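Local coordinates for thiamine-binding periplasmic protein (Escherichia coli, PDB 2QRY) that binds thiamine, thiamine phosphate and thiamine diphosphate in the periplasm as the solute-binding component of the ThiBPQ ABC transporter for thiamine import, at residues K78-L90 against Y244-Q258. Numbering follows the deposited sequence.
With TPS (thiamin phosphate), chain E.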
loop_
_atom_site.group_PDB
_atom_site.type_symbol
_atom_site.label_atom_id
_atom_site.label_comp_id
_atom_site.label_asym_id
_atom_site.label_seq_id
_atom_site.Cartn_x
_atom_site.Cartn_y
_atom_site.Cartn_z
ATOM N N LYS A 78 -13.886 -11.290 13.818
ATOM C CA LYS A 78 -13.105 -11.524 15.016
ATOM C C LYS A 78 -11.975 -10.513 15.143
ATOM O O LYS A 78 -11.182 -10.566 16.084
ATOM C CB LYS A 78 -12.575 -12.965 15.043
ATOM C CG LYS A 78 -11.798 -13.422 13.820
ATOM C CD LYS A 78 -11.620 -14.944 13.848
ATOM C CE LYS A 78 -10.663 -15.450 12.768
ATOM N NZ LYS A 78 -9.225 -15.173 13.080
ATOM N N ALA A 79 -11.931 -9.570 14.209
ATOM C CA ALA A 79 -10.901 -8.540 14.216
ATOM C C ALA A 79 -11.205 -7.385 15.168
ATOM O O ALA A 79 -12.352 -6.964 15.316
ATOM C CB ALA A 79 -10.695 -8.000 12.813
ATOM N N ASP A 80 -10.154 -6.883 15.802
ATOM C CA ASP A 80 -10.240 -5.751 16.718
ATOM C C ASP A 80 -9.715 -4.539 15.950
ATOM O O ASP A 80 -10.176 -3.414 16.134
ATOM C CB ASP A 80 -9.365 -5.995 17.951
ATOM C CG ASP A 80 -9.843 -7.171 18.788
ATOM O OD1 ASP A 80 -11.002 -7.131 19.256
ATOM O OD2 ASP A 80 -9.062 -8.126 18.985
ATOM N N VAL A 81 -8.745 -4.789 15.080
ATOM C CA VAL A 81 -8.144 -3.737 14.270
ATOM C C VAL A 81 -7.845 -4.242 12.857
ATOM O O VAL A 81 -7.451 -5.393 12.670
ATOM C CB VAL A 81 -6.799 -3.245 14.875
ATOM C CG1 VAL A 81 -6.207 -2.149 14.005
ATOM C CG2 VAL A 81 -7.005 -2.738 16.283
ATOM N N VAL A 82 -8.049 -3.382 11.865
ATOM C CA VAL A 82 -7.734 -3.727 10.485
ATOM C C VAL A 82 -6.560 -2.843 10.089
ATOM O O VAL A 82 -6.719 -1.630 9.960
ATOM C CB VAL A 82 -8.905 -3.440 9.523
ATOM C CG1 VAL A 82 -8.442 -3.636 8.085
ATOM C CG2 VAL A 82 -10.079 -4.362 9.835
ATOM N N LEU A 83 -5.388 -3.445 9.912
ATOM C CA LEU A 83 -4.188 -2.700 9.534
ATOM C C LEU A 83 -3.823 -2.961 8.066
ATOM O O LEU A 83 -3.608 -4.100 7.668
ATOM C CB LEU A 83 -3.025 -3.100 10.440
ATOM C CG LEU A 83 -1.675 -2.395 10.259
ATOM C CD1 LEU A 83 -0.944 -2.335 11.606
ATOM C CD2 LEU A 83 -0.840 -3.111 9.201
ATOM N N GLY A 84 -3.763 -1.911 7.258
ATOM C CA GLY A 84 -3.419 -2.124 5.869
ATOM C C GLY A 84 -4.375 -1.544 4.846
ATOM O O GLY A 84 -4.270 -1.865 3.672
ATOM N N LEU A 85 -5.331 -0.728 5.269
ATOM C CA LEU A 85 -6.224 -0.097 4.305
ATOM C C LEU A 85 -5.427 1.140 3.944
ATOM O O LEU A 85 -4.323 1.307 4.435
ATOM C CB LEU A 85 -7.540 0.320 4.952
ATOM C CG LEU A 85 -8.452 -0.764 5.516
ATOM C CD1 LEU A 85 -9.707 -0.111 6.085
ATOM C CD2 LEU A 85 -8.821 -1.753 4.423
ATOM N N ASP A 86 -5.944 2.004 3.082
ATOM C CA ASP A 86 -5.189 3.213 2.779
ATOM C C ASP A 86 -6.083 4.396 2.450
ATOM O O ASP A 86 -7.308 4.293 2.486
ATOM C CB ASP A 86 -4.150 2.972 1.669
ATOM C CG ASP A 86 -4.755 2.894 0.279
ATOM O OD1 ASP A 86 -5.971 3.156 0.119
ATOM O OD2 ASP A 86 -3.994 2.577 -0.668
ATOM N N ASN A 87 -5.450 5.524 2.149
ATOM C CA ASN A 87 -6.146 6.766 1.848
ATOM C C ASN A 87 -7.247 6.669 0.793
ATOM O O ASN A 87 -8.224 7.409 0.853
ATOM C CB ASN A 87 -5.125 7.833 1.434
ATOM C CG ASN A 87 -4.326 7.424 0.217
ATOM O OD1 ASN A 87 -3.729 6.349 0.187
ATOM N ND2 ASN A 87 -4.306 8.280 -0.793
ATOM N N ASN A 88 -7.101 5.762 -0.163
ATOM C CA ASN A 88 -8.098 5.616 -1.217
ATOM C C ASN A 88 -9.350 4.857 -0.793
ATOM O O ASN A 88 -10.349 4.853 -1.514
ATOM C CB ASN A 88 -7.487 4.914 -2.435
ATOM C CG ASN A 88 -6.336 5.691 -3.039
ATOM O OD1 ASN A 88 -6.441 6.896 -3.283
ATOM N ND2 ASN A 88 -5.232 5.003 -3.295
ATOM N N LEU A 89 -9.311 4.220 0.370
ATOM C CA LEU A 89 -10.457 3.442 0.825
ATOM C C LEU A 89 -11.184 4.053 2.013
ATOM O O LEU A 89 -12.171 3.491 2.479
ATOM C CB LEU A 89 -10.009 2.032 1.202
ATOM C CG LEU A 89 -9.368 1.144 0.136
ATOM C CD1 LEU A 89 -8.738 -0.071 0.810
ATOM C CD2 LEU A 89 -10.426 0.719 -0.884
ATOM N N LEU A 90 -10.697 5.193 2.506
ATOM C CA LEU A 90 -11.300 5.852 3.670
ATOM C C LEU A 90 -12.816 6.043 3.613
ATOM O O LEU A 90 -13.532 5.618 4.516
ATOM C CB LEU A 90 -10.648 7.212 3.912
ATOM C CG LEU A 90 -9.151 7.252 4.218
ATOM C CD1 LEU A 90 -8.745 8.700 4.509
ATOM C CD2 LEU A 90 -8.830 6.359 5.407
ATOM N N TYR A 244 1.333 8.733 -7.699
ATOM C CA TYR A 244 0.187 8.682 -6.803
ATOM C C TYR A 244 0.616 8.353 -5.382
ATOM O O TYR A 244 1.410 7.443 -5.155
ATOM C CB TYR A 244 -0.833 7.653 -7.304
ATOM C CG TYR A 244 -2.221 7.872 -6.747
ATOM C CD1 TYR A 244 -2.512 7.586 -5.410
ATOM C CD2 TYR A 244 -3.243 8.395 -7.548
ATOM C CE1 TYR A 244 -3.791 7.815 -4.881
ATOM C CE2 TYR A 244 -4.520 8.625 -7.032
ATOM C CZ TYR A 244 -4.786 8.333 -5.698
ATOM O OH TYR A 244 -6.043 8.548 -5.182
ATOM N N LEU A 245 0.071 9.100 -4.428
ATOM C CA LEU A 245 0.414 8.927 -3.025
ATOM C C LEU A 245 -0.450 7.938 -2.275
ATOM O O LEU A 245 -1.677 7.919 -2.428
ATOM C CB LEU A 245 0.342 10.275 -2.302
ATOM C CG LEU A 245 0.392 10.249 -0.768
ATOM C CD1 LEU A 245 1.779 9.854 -0.279
ATOM C CD2 LEU A 245 0.032 11.635 -0.240
ATOM N N GLN A 246 0.199 7.119 -1.454
ATOM C CA GLN A 246 -0.514 6.163 -0.628
ATOM C C GLN A 246 -0.151 6.391 0.833
ATOM O O GLN A 246 1.023 6.521 1.186
ATOM C CB GLN A 246 -0.177 4.708 -0.982
ATOM C CG GLN A 246 -0.938 3.721 -0.091
ATOM C CD GLN A 246 -0.476 2.279 -0.222
ATOM O OE1 GLN A 246 0.696 1.961 -0.000
ATOM N NE2 GLN A 246 -1.404 1.393 -0.567
ATOM N N VAL A 247 -1.173 6.449 1.674
ATOM C CA VAL A 247 -0.985 6.595 3.101
ATOM C C VAL A 247 -1.747 5.414 3.664
ATOM O O VAL A 247 -2.971 5.374 3.593
ATOM C CB VAL A 247 -1.607 7.900 3.652
ATOM C CG1 VAL A 247 -1.450 7.939 5.158
ATOM C CG2 VAL A 247 -0.943 9.115 3.015
ATOM N N GLU A 248 -1.027 4.436 4.200
ATOM C CA GLU A 248 -1.686 3.265 4.766
ATOM C C GLU A 248 -2.224 3.633 6.135
ATOM O O GLU A 248 -1.630 4.438 6.844
ATOM C CB GLU A 248 -0.704 2.099 4.880
ATOM C CG GLU A 248 -0.013 1.763 3.579
ATOM C CD GLU A 248 0.641 0.403 3.614
ATOM O OE1 GLU A 248 -0.025 -0.587 3.225
ATOM O OE2 GLU A 248 1.813 0.323 4.045
ATOM N N VAL A 249 -3.340 3.027 6.511
ATOM C CA VAL A 249 -3.962 3.336 7.787
ATOM C C VAL A 249 -4.475 2.114 8.525
ATOM O O VAL A 249 -4.531 1.010 7.986
ATOM C CB VAL A 249 -5.158 4.289 7.585
ATOM C CG1 VAL A 249 -4.709 5.538 6.848
ATOM C CG2 VAL A 249 -6.244 3.588 6.796
ATOM N N ALA A 250 -4.850 2.338 9.776
ATOM C CA ALA A 250 -5.403 1.303 10.628
ATOM C C ALA A 250 -6.550 1.936 11.423
ATOM O O ALA A 250 -6.575 3.154 11.629
ATOM C CB ALA A 250 -4.340 0.771 11.562
ATOM N N ALA A 251 -7.501 1.111 11.847
ATOM C CA ALA A 251 -8.632 1.590 12.627
ATOM C C ALA A 251 -9.190 0.451 13.470
ATOM O O ALA A 251 -9.041 -0.727 13.121
ATOM C CB ALA A 251 -9.707 2.130 11.708
ATOM N N ARG A 252 -9.825 0.799 14.586
ATOM C CA ARG A 252 -10.404 -0.205 15.463
ATOM C C ARG A 252 -11.854 -0.416 15.042
ATOM O O ARG A 252 -12.515 0.512 14.579
ATOM C CB ARG A 252 -10.318 0.250 16.923
ATOM C CG ARG A 252 -11.295 1.347 17.343
ATOM C CD ARG A 252 -10.953 1.837 18.754
ATOM N NE ARG A 252 -12.113 2.300 19.522
ATOM C CZ ARG A 252 -13.161 1.538 19.838
ATOM N NH1 ARG A 252 -13.214 0.266 19.450
ATOM N NH2 ARG A 252 -14.156 2.042 20.557
ATOM N N THR A 253 -12.342 -1.641 15.195
ATOM C CA THR A 253 -13.710 -1.953 14.806
ATOM C C THR A 253 -14.701 -1.535 15.876
ATOM O O THR A 253 -14.374 -1.504 17.061
ATOM C CB THR A 253 -13.871 -3.457 14.533
ATOM O OG1 THR A 253 -13.492 -4.206 15.698
ATOM C CG2 THR A 253 -12.984 -3.870 13.353
ATOM N N ALA A 254 -15.913 -1.199 15.454
ATOM C CA ALA A 254 -16.949 -0.799 16.397
ATOM C C ALA A 254 -17.370 -2.003 17.239
ATOM O O ALA A 254 -17.695 -1.863 18.418
ATOM C CB ALA A 254 -18.141 -0.242 15.649
ATOM N N ALA A 255 -17.342 -3.187 16.635
ATOM C CA ALA A 255 -17.731 -4.416 17.327
ATOM C C ALA A 255 -16.639 -5.019 18.219
ATOM O O ALA A 255 -16.850 -6.049 18.864
ATOM C CB ALA A 255 -18.196 -5.456 16.305
ATOM N N SER A 256 -15.474 -4.385 18.266
ATOM C CA SER A 256 -14.388 -4.905 19.086
ATOM C C SER A 256 -14.761 -5.067 20.555
ATOM O O SER A 256 -15.334 -4.162 21.162
ATOM C CB SER A 256 -13.166 -3.996 18.994
ATOM O OG SER A 256 -12.114 -4.524 19.783
ATOM N N LYS A 257 -14.424 -6.221 21.126
ATOM C CA LYS A 257 -14.700 -6.478 22.533
ATOM C C LYS A 257 -13.502 -6.089 23.408
ATOM O O LYS A 257 -13.502 -6.304 24.628
ATOM C CB LYS A 257 -15.076 -7.951 22.736
ATOM C CG LYS A 257 -16.496 -8.249 22.278
ATOM C CD LYS A 257 -16.840 -9.726 22.268
ATOM C CE LYS A 257 -18.331 -9.902 21.966
ATOM N NZ LYS A 257 -18.769 -11.327 21.840
ATOM N N GLN A 258 -12.490 -5.502 22.772
ATOM C CA GLN A 258 -11.285 -5.045 23.456
ATOM C C GLN A 258 -10.980 -3.619 22.991
ATOM O O GLN A 258 -9.885 -3.335 22.511
ATOM C CB GLN A 258 -10.099 -5.953 23.125
ATOM C CG GLN A 258 -10.195 -7.389 23.640
ATOM C CD GLN A 258 -9.919 -7.512 25.130
ATOM O OE1 GLN A 258 -9.340 -6.615 25.743
ATOM N NE2 GLN A 258 -10.317 -8.637 25.716
HETATM C CM2 TPS E . 10.624 -4.693 -1.601
HETATM N N3 TPS E . 4.562 -2.890 0.189
HETATM C C2 TPS E . 4.607 -3.974 -0.560
HETATM S S1 TPS E . 2.952 -4.399 -0.788
HETATM C C5 TPS E . 2.234 -3.079 0.146
HETATM C C4 TPS E . 3.351 -2.398 0.577
HETATM C CM4 TPS E . 3.215 -1.148 1.440
HETATM C C6 TPS E . 0.761 -2.881 0.321
HETATM C C7 TPS E . 0.216 -4.127 -0.378
HETATM O O7 TPS E . -1.203 -4.200 -0.421
HETATM N N1A TPS E . 8.865 -2.973 -1.590
HETATM C C2A TPS E . 9.384 -4.060 -1.012
HETATM N N3A TPS E . 8.825 -4.594 0.071
HETATM C C4A TPS E . 7.716 -4.060 0.627
HETATM N N4A TPS E . 7.155 -4.640 1.750
HETATM C C5A TPS E . 7.130 -2.896 0.036
HETATM C C6A TPS E . 7.764 -2.377 -1.106
HETATM C C7A TPS E . 5.858 -2.213 0.592
HETATM P P1 TPS E . -1.565 -5.579 -1.183
HETATM O O1 TPS E . -0.856 -5.606 -2.567
HETATM O O2 TPS E . -3.130 -5.765 -1.326
HETATM O O3 TPS E . -1.018 -6.753 -0.343
HETATM O O HOH W 1 -12.873 -8.654 20.159
HETATM O O HOH W 2 -2.400 -0.949 1.907
#
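The side chain of D86 crosses that of Q246 at about a right angle, and the anti lone pair of OD2 takes a hydrogen bond from Q246 NE2 (2.8 Å, 164°). Both residues sit on an antiparallel strand pair, 81-86 with 243-252, in the central sheet of this periplasmic binding protein; a G1 beta bulge breaks the pairing where G84 and L85 both face V249. G84 N bonds V249 O at 3.1 Å, and V249 N returns to L85 O. Beside the bulge E248 reaches the ligand: its OE2 is 3.3 Å from methyl carbon CM4 of thiamin phosphate, while OE1 bonds Y30 and a water that also donates to G84 O. Q246 OE1 is hydrogen-bonded to Y218 OH, from a thiamine-binding residue.

N87 carries the pairing on, its N donating to V247 O. With CG between the backbone N and the carbonyl carbon (chi1 60°), its amide turns to the facing backbone, where OD1 accepts from V247 N, 65° out of the carbonyl plane, and ND2 donates to L245 O. At the far end D80 OD1 accepts a hydrogen bond from S256 OG, while its OD2 is taken by T26 N. Beyond N87, the Y244 hydroxyl, also hydrogen-bonded to F308 N, makes a short bond to N88 OD1, that oxygen lying at the ring edge.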